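Putative immunoglobulin-blocking virulence protein (Mycoplasma mycoides subsp. capri, PDB 7ADK) probably acts as a mycoplasma virulence factor that blocks the immunoglobulins of the host. Local coordinates at residues N225-S230 / Y284-A289; D191-G196 / G324-N329; N212-E217 / E232-Q237. All coordinates share one frame; numbering follows the deposited sequence.

Contact 1 (N225-S230 / Y284-A289); sequences NDILSS and YIWLIA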
# COMPACT_ATOMS: atom_id res chain seq x y z
N ASN A 225 32.28 -33.99 -27.89
CA ASN A 225 32.29 -33.19 -26.67
C ASN A 225 31.90 -31.71 -26.89
O ASN A 225 31.85 -30.95 -25.92
CB ASN A 225 33.63 -33.35 -25.94
CG ASN A 225 34.01 -34.81 -25.79
OD1 ASN A 225 34.72 -35.36 -26.62
ND2 ASN A 225 33.51 -35.49 -24.79
N ASP A 226 31.55 -31.28 -28.11
CA ASP A 226 30.85 -30.01 -28.34
C ASP A 226 29.42 -29.99 -27.76
O ASP A 226 28.81 -28.93 -27.64
CB ASP A 226 30.93 -29.57 -29.82
CG ASP A 226 30.08 -30.35 -30.83
OD1 ASP A 226 29.19 -31.13 -30.44
OD2 ASP A 226 30.28 -30.15 -32.04
N ILE A 227 28.92 -31.14 -27.29
CA ILE A 227 27.82 -31.27 -26.32
C ILE A 227 27.98 -30.27 -25.15
O ILE A 227 26.98 -29.71 -24.69
CB ILE A 227 27.76 -32.74 -25.83
CG1 ILE A 227 27.08 -33.67 -26.85
CG2 ILE A 227 27.11 -32.92 -24.46
CD1 ILE A 227 25.56 -33.56 -26.95
N LEU A 228 29.21 -29.97 -24.74
CA LEU A 228 29.50 -28.96 -23.72
C LEU A 228 28.99 -27.55 -24.09
O LEU A 228 28.47 -26.84 -23.23
CB LEU A 228 31.02 -28.99 -23.46
CG LEU A 228 31.52 -28.07 -22.33
CD1 LEU A 228 32.72 -28.71 -21.65
CD2 LEU A 228 31.98 -26.71 -22.85
N SER A 229 29.10 -27.14 -25.35
CA SER A 229 28.60 -25.85 -25.85
C SER A 229 27.07 -25.80 -25.98
O SER A 229 26.48 -24.77 -25.69
CB SER A 229 29.27 -25.49 -27.18
OG SER A 229 30.67 -25.39 -27.04
N SER A 230 26.40 -26.91 -26.30
CA SER A 230 24.93 -27.00 -26.22
C SER A 230 24.41 -26.83 -24.79
O SER A 230 23.47 -26.07 -24.59
CB SER A 230 24.39 -28.29 -26.83
OG SER A 230 24.34 -28.26 -28.20
N TYR A 284 20.76 -36.12 -22.19
CA TYR A 284 19.45 -36.29 -22.83
C TYR A 284 19.19 -35.23 -23.92
O TYR A 284 18.39 -35.46 -24.82
CB TYR A 284 18.43 -36.74 -21.76
CG TYR A 284 17.67 -35.81 -20.84
CD1 TYR A 284 18.35 -35.11 -19.83
CD2 TYR A 284 16.36 -36.20 -20.53
CE1 TYR A 284 17.71 -34.62 -18.68
CE2 TYR A 284 15.70 -35.77 -19.36
CZ TYR A 284 16.37 -34.94 -18.44
OH TYR A 284 15.74 -34.52 -17.32
N ILE A 285 20.05 -34.20 -24.02
CA ILE A 285 20.31 -33.40 -25.24
C ILE A 285 20.73 -34.28 -26.43
O ILE A 285 20.29 -34.08 -27.56
CB ILE A 285 21.39 -32.31 -24.96
CG1 ILE A 285 20.78 -31.16 -24.13
CG2 ILE A 285 22.03 -31.73 -26.23
CD1 ILE A 285 21.76 -30.11 -23.62
N TRP A 286 21.59 -35.28 -26.21
CA TRP A 286 22.04 -36.20 -27.25
C TRP A 286 20.94 -37.18 -27.67
O TRP A 286 21.04 -37.76 -28.75
CB TRP A 286 23.34 -36.88 -26.80
CG TRP A 286 24.06 -37.72 -27.80
CD1 TRP A 286 24.94 -37.29 -28.73
CD2 TRP A 286 24.00 -39.17 -27.98
NE1 TRP A 286 25.32 -38.34 -29.54
CE2 TRP A 286 24.73 -39.51 -29.15
CE3 TRP A 286 23.42 -40.22 -27.25
CZ2 TRP A 286 24.78 -40.82 -29.63
CZ3 TRP A 286 23.54 -41.55 -27.69
CH2 TRP A 286 24.18 -41.85 -28.90
N LEU A 287 19.85 -37.36 -26.91
CA LEU A 287 18.68 -38.10 -27.39
C LEU A 287 17.88 -37.26 -28.39
O LEU A 287 17.77 -37.64 -29.54
CB LEU A 287 17.79 -38.63 -26.25
CG LEU A 287 18.19 -39.93 -25.53
CD1 LEU A 287 18.46 -41.06 -26.50
CD2 LEU A 287 19.39 -39.79 -24.63
N ILE A 288 17.39 -36.09 -28.00
CA ILE A 288 16.60 -35.20 -28.88
C ILE A 288 17.34 -34.85 -30.17
O ILE A 288 16.75 -34.91 -31.24
CB ILE A 288 16.12 -33.94 -28.12
CG1 ILE A 288 17.26 -33.06 -27.58
CG2 ILE A 288 15.20 -34.35 -26.98
CD1 ILE A 288 16.85 -31.87 -26.73
N ALA A 289 18.65 -34.57 -30.12
CA ALA A 289 19.45 -34.29 -31.31
C ALA A 289 19.74 -35.52 -32.22
O ALA A 289 20.41 -35.37 -33.23
CB ALA A 289 20.73 -33.60 -30.87

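Contact 2 (D191-G196 / G324-N329); sequences DALSGG and GEIDSN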
# COMPACT_ATOMS: atom_id res chain seq x y z
N ASP A 191 1.92 -32.83 -39.04
CA ASP A 191 1.82 -31.41 -38.67
C ASP A 191 2.41 -31.11 -37.28
O ASP A 191 3.14 -30.14 -37.12
CB ASP A 191 0.37 -30.92 -38.73
CG ASP A 191 -0.13 -30.55 -40.13
OD1 ASP A 191 0.67 -30.47 -41.07
OD2 ASP A 191 -1.33 -30.23 -40.26
N ALA A 192 2.16 -31.97 -36.29
CA ALA A 192 2.74 -31.80 -34.96
C ALA A 192 4.27 -31.93 -34.94
O ALA A 192 4.92 -31.34 -34.08
CB ALA A 192 2.07 -32.80 -34.03
N LEU A 193 4.86 -32.68 -35.87
CA LEU A 193 6.32 -32.82 -36.00
C LEU A 193 6.95 -31.64 -36.75
O LEU A 193 7.99 -31.14 -36.32
CB LEU A 193 6.66 -34.16 -36.67
CG LEU A 193 6.12 -35.39 -35.94
CD1 LEU A 193 6.62 -36.66 -36.62
CD2 LEU A 193 6.50 -35.42 -34.46
N SER A 194 6.33 -31.17 -37.83
CA SER A 194 6.86 -30.11 -38.71
C SER A 194 6.51 -28.67 -38.31
O SER A 194 7.19 -27.73 -38.71
CB SER A 194 6.36 -30.34 -40.13
OG SER A 194 4.95 -30.32 -40.17
N GLY A 195 5.43 -28.49 -37.55
CA GLY A 195 4.77 -27.21 -37.33
C GLY A 195 3.62 -26.94 -38.31
O GLY A 195 2.90 -25.97 -38.15
N GLY A 196 3.43 -27.77 -39.33
CA GLY A 196 2.48 -27.51 -40.41
C GLY A 196 2.85 -26.26 -41.22
O GLY A 196 4.02 -25.89 -41.31
N GLY A 324 5.91 -43.99 -27.50
CA GLY A 324 6.31 -43.59 -28.85
C GLY A 324 5.14 -43.15 -29.72
O GLY A 324 4.93 -43.65 -30.82
N GLU A 325 4.33 -42.24 -29.19
CA GLU A 325 3.11 -41.75 -29.82
C GLU A 325 2.87 -40.28 -29.45
O GLU A 325 3.27 -39.82 -28.38
CB GLU A 325 1.94 -42.67 -29.44
CG GLU A 325 1.76 -42.78 -27.93
CD GLU A 325 0.60 -43.69 -27.51
OE1 GLU A 325 0.45 -44.79 -28.07
OE2 GLU A 325 -0.17 -43.31 -26.60
N ILE A 326 2.26 -39.53 -30.37
CA ILE A 326 2.08 -38.08 -30.28
C ILE A 326 0.79 -37.74 -29.53
O ILE A 326 -0.28 -38.26 -29.85
CB ILE A 326 2.11 -37.44 -31.69
CG1 ILE A 326 3.45 -37.71 -32.40
CG2 ILE A 326 1.85 -35.94 -31.61
CD1 ILE A 326 3.50 -37.14 -33.81
N ASP A 327 0.88 -36.85 -28.56
CA ASP A 327 -0.17 -36.41 -27.63
C ASP A 327 -0.08 -34.89 -27.46
O ASP A 327 0.86 -34.27 -27.95
CB ASP A 327 0.03 -37.17 -26.31
CG ASP A 327 -1.22 -37.20 -25.42
OD1 ASP A 327 -1.17 -37.91 -24.39
OD2 ASP A 327 -2.24 -36.58 -25.78
N SER A 328 -1.04 -34.22 -26.82
CA SER A 328 -0.94 -32.77 -26.59
C SER A 328 -1.63 -32.29 -25.33
O SER A 328 -2.45 -32.98 -24.74
CB SER A 328 -1.37 -31.97 -27.83
OG SER A 328 -2.77 -31.85 -27.95
N ASN A 329 -1.27 -31.08 -24.91
CA ASN A 329 -1.97 -30.29 -23.90
C ASN A 329 -2.74 -29.11 -24.53
O ASN A 329 -2.88 -28.06 -23.92
CB ASN A 329 -0.99 -29.93 -22.77
CG ASN A 329 0.22 -29.11 -23.18
OD1 ASN A 329 0.20 -28.29 -24.08
ND2 ASN A 329 1.34 -29.30 -22.52

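Contact 3 (N212-E217 / E232-Q237); sequences NVFKEE and ESVARQ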
# COMPACT_ATOMS: atom_id res chain seq x y z
N ASN A 212 16.41 -26.74 -33.48
CA ASN A 212 17.16 -26.21 -34.61
C ASN A 212 18.54 -25.64 -34.21
O ASN A 212 19.48 -25.72 -34.99
CB ASN A 212 16.32 -25.15 -35.33
CG ASN A 212 15.03 -25.65 -35.93
OD1 ASN A 212 14.69 -26.81 -35.88
ND2 ASN A 212 14.28 -24.80 -36.56
N VAL A 213 18.67 -25.08 -33.01
CA VAL A 213 19.96 -24.63 -32.47
C VAL A 213 20.84 -25.81 -32.08
O VAL A 213 22.05 -25.76 -32.28
CB VAL A 213 19.73 -23.66 -31.30
CG1 VAL A 213 20.97 -23.37 -30.47
CG2 VAL A 213 19.25 -22.33 -31.85
N PHE A 214 20.27 -26.91 -31.59
CA PHE A 214 21.03 -28.14 -31.35
C PHE A 214 21.40 -28.86 -32.65
O PHE A 214 22.55 -29.25 -32.80
CB PHE A 214 20.31 -29.05 -30.36
CG PHE A 214 20.18 -28.53 -28.93
CD1 PHE A 214 20.83 -27.37 -28.47
CD2 PHE A 214 19.37 -29.25 -28.03
CE1 PHE A 214 20.67 -26.93 -27.14
CE2 PHE A 214 19.21 -28.81 -26.71
CZ PHE A 214 19.86 -27.65 -26.26
N LYS A 215 20.50 -29.00 -33.63
CA LYS A 215 20.84 -29.71 -34.88
C LYS A 215 21.94 -29.01 -35.67
O LYS A 215 22.81 -29.67 -36.24
CB LYS A 215 19.58 -30.07 -35.69
CG LYS A 215 19.11 -29.01 -36.69
CD LYS A 215 17.75 -29.33 -37.32
CE LYS A 215 17.79 -30.62 -38.14
NZ LYS A 215 16.53 -30.87 -38.87
N GLU A 216 21.97 -27.67 -35.68
CA GLU A 216 23.01 -26.88 -36.36
C GLU A 216 24.40 -27.06 -35.74
O GLU A 216 25.40 -27.00 -36.46
CB GLU A 216 22.58 -25.41 -36.40
CG GLU A 216 23.48 -24.49 -37.24
CD GLU A 216 24.68 -23.85 -36.51
OE1 GLU A 216 24.78 -23.89 -35.27
OE2 GLU A 216 25.54 -23.26 -37.20
N GLU A 217 24.51 -27.35 -34.45
CA GLU A 217 25.78 -27.61 -33.78
C GLU A 217 26.30 -29.04 -34.07
O GLU A 217 27.48 -29.21 -34.36
CB GLU A 217 25.66 -27.31 -32.28
CG GLU A 217 26.98 -27.32 -31.50
CD GLU A 217 27.85 -26.08 -31.68
OE1 GLU A 217 27.76 -25.39 -32.72
OE2 GLU A 217 28.65 -25.76 -30.77
N GLU A 232 26.06 -25.10 -22.43
CA GLU A 232 26.29 -23.67 -22.19
C GLU A 232 25.16 -22.80 -22.79
O GLU A 232 24.73 -21.81 -22.19
CB GLU A 232 27.69 -23.35 -22.74
CG GLU A 232 28.24 -21.98 -22.39
CD GLU A 232 29.76 -21.88 -22.50
OE1 GLU A 232 30.37 -22.47 -23.41
OE2 GLU A 232 30.38 -21.17 -21.68
N SER A 233 24.59 -23.20 -23.93
CA SER A 233 23.39 -22.58 -24.51
C SER A 233 22.07 -22.91 -23.79
O SER A 233 21.01 -22.55 -24.29
CB SER A 233 23.30 -22.83 -26.02
OG SER A 233 22.77 -24.09 -26.35
N VAL A 234 22.11 -23.50 -22.59
CA VAL A 234 20.95 -23.60 -21.67
C VAL A 234 21.21 -23.00 -20.28
O VAL A 234 20.26 -22.70 -19.57
CB VAL A 234 20.34 -25.01 -21.61
CG1 VAL A 234 20.19 -25.63 -22.99
CG2 VAL A 234 21.07 -26.02 -20.73
N ALA A 235 22.46 -22.74 -19.89
CA ALA A 235 22.80 -22.03 -18.66
C ALA A 235 22.93 -20.50 -18.80
O ALA A 235 22.70 -19.77 -17.83
CB ALA A 235 24.09 -22.63 -18.12
N ARG A 236 23.31 -19.99 -19.98
CA ARG A 236 23.70 -18.57 -20.15
C ARG A 236 22.56 -17.56 -20.02
O ARG A 236 22.66 -16.59 -19.26
CB ARG A 236 24.40 -18.36 -21.50
CG ARG A 236 25.89 -18.73 -21.46
CD ARG A 236 26.54 -18.48 -22.81
NE ARG A 236 25.96 -19.32 -23.88
CZ ARG A 236 26.11 -19.15 -25.17
NH1 ARG A 236 26.78 -18.17 -25.66
NH2 ARG A 236 25.59 -19.96 -26.03
N GLN A 237 21.50 -17.76 -20.79
CA GLN A 237 20.36 -16.83 -20.95
C GLN A 237 19.06 -17.59 -21.27
O GLN A 237 17.97 -17.14 -20.93
CB GLN A 237 20.72 -15.80 -22.06
CG GLN A 237 19.77 -14.61 -22.26
CD GLN A 237 19.95 -13.42 -21.32
OE1 GLN A 237 21.02 -13.11 -20.82
NE2 GLN A 237 18.91 -12.66 -21.07

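Contact 1 (N225-S230 / Y284-A289)
Ile227 and Trp286 mark the closest approach of the two backbones, with 7.7 Å between their CA atoms. Ile227 lies near the start of helix 227-235, where a 3-10 segment through Asn225 and Asp226 leads in, while 284-288 forms the last turn of helix 280-288. At this spacing the helices meet through side chains, mainly methyl groups of two isoleucines and the CB and ring edge of Trp286.

Ile227 and Ile285 bury about equal surface and share the core of the contact. The side chain of Ile227 reaches across the gap, and the terminal methyl CD1 settles between two neighbouring residues, lying 4.0 Å from Ile285 CG2 and also 4.0 Å from Trp286 CB. The same methyl sits at the rim of the indole, near the ring plane, 4.2 Å from Trp286 CD1, so neither ring face is used for this contact. Ile285 answers with its CG2 branch, which is anti to the backbone N (CG1 has chi1 -75°), and passes Ile227 with the two side chains running in opposite directions. One turn after Ile227, Ser230 CB adds a looser touch on Ile285 CG2, at 4.2 Å.

All four touching residues are buried. Helix 209-218 packs on Ile227 and Ser230 through Phe218 and Phe214. The indole of Trp286 packs against helix 270-273, forms a cation-pi pair with Lys263 and meets the ring of Phe277, whereas Leu287 and Ile288 turn to Leu253 of helix 247-253.

Contact 2 (D191-G196 / G324-N329)
Ile326 faces Ala192 and Leu193, the last turn of helix 182-194, and its two branches divide these partners between them. From CB, which points to the helix, the side chain forks. The CG2 methyl, anti to the backbone N, meets Ala192 CB at 4.0 Å. The other branch leaves through CG1, beside the backbone N (chi1 -60°), and extends to CD1 with chi2 at 178°. That extended tip reaches the isobutyl end of Leu193, with CD1 lying 3.5 Å from Leu193 CD2 and 3.8 Å from Leu193 CG. Leu193 leaves its backbone at an angle to the strand, yet its end swings in to cover the tip of Ile326.

Beyond this apolar patch the helix ends. Gly195 departs from it with positive phi, and Ser194 OG accepts from Gly196 N at 3.1 Å in an ST turn.

The three touching residues are buried between the helix and a three-stranded antiparallel sheet, in which strand 326-332 runs between 312-313 and 318-320. Ile313 of the first flanking strand touches both Ala192 and Ile326, Ala318 of the second touches Ala192, and Phe206 packs on Leu193.

Contact 3 (N212-E217 / E232-Q237)
Phe214, Ser233 and Val234 account for most of the surface that helix 209-218 and the later part of helix 227-235 bury here, and Phe214 contributes the largest share. The ring lies beside the second helix and presents its rim, not a face. Its CB leaves the backbone across the direction of the partner, but with CG beside the backbone N (chi1 -66°) the far end of the ring comes nearer, and the two adjacent atoms CE1 and CZ do the touching.

Ser233 meets CE1. Its OG stands 3.6 Å from Phe214 CE1, in the plane of the ring. It is packing of the oxygen against an aromatic edge; the hydroxyl's hydrogen bond is made within its own helix, to Ser230 O. With chi1 at 82°, OG lies between the backbone N and the carbonyl carbon, and that bond ties it to the preceding turn while it borders the aromatic rim.

Val234 meets the next ring atom. Its CG1 methyl lies 3.9 Å from Phe214 CZ, again in the ring plane, and the two side chains cross at about a right angle. Serine oxygen and valine methyl therefore line neighbouring points on one edge of the phenylalanine.

Further along, Arg236 NE makes a weak bond back to Glu232 O, which also accepts from Arg236 N.

The surroundings complete a small core. Phe242, in the loop that follows, touches both Phe214 and Val234. Ile285 and Ile288 of helix 280-288 pack on Phe214 as well, placing the aromatic ring where helices 209-218, 227-235 and 280-288 come together.

How the contacts relate
From the N terminus, the chain first lays down 191-196, the near half of contact 2, whose partner arrives only at 324-329. Within that long loop come 212-217, then 225-230, then 232-237, which closes contact 3, and finally 284-289, which closes contact 1. Contacts 1 and 3 thus cross along the chain, share helix 227-235, and touch in space with centres about 9 Å apart. Both are nested within contact 2, whose centre lies about 22 Å from each of theirs. Contacts 1 and 3 join helices 209-218, 227-235 and 280-288 into one helical cluster, while contact 2 fastens helix 182-194 to the small antiparallel sheet.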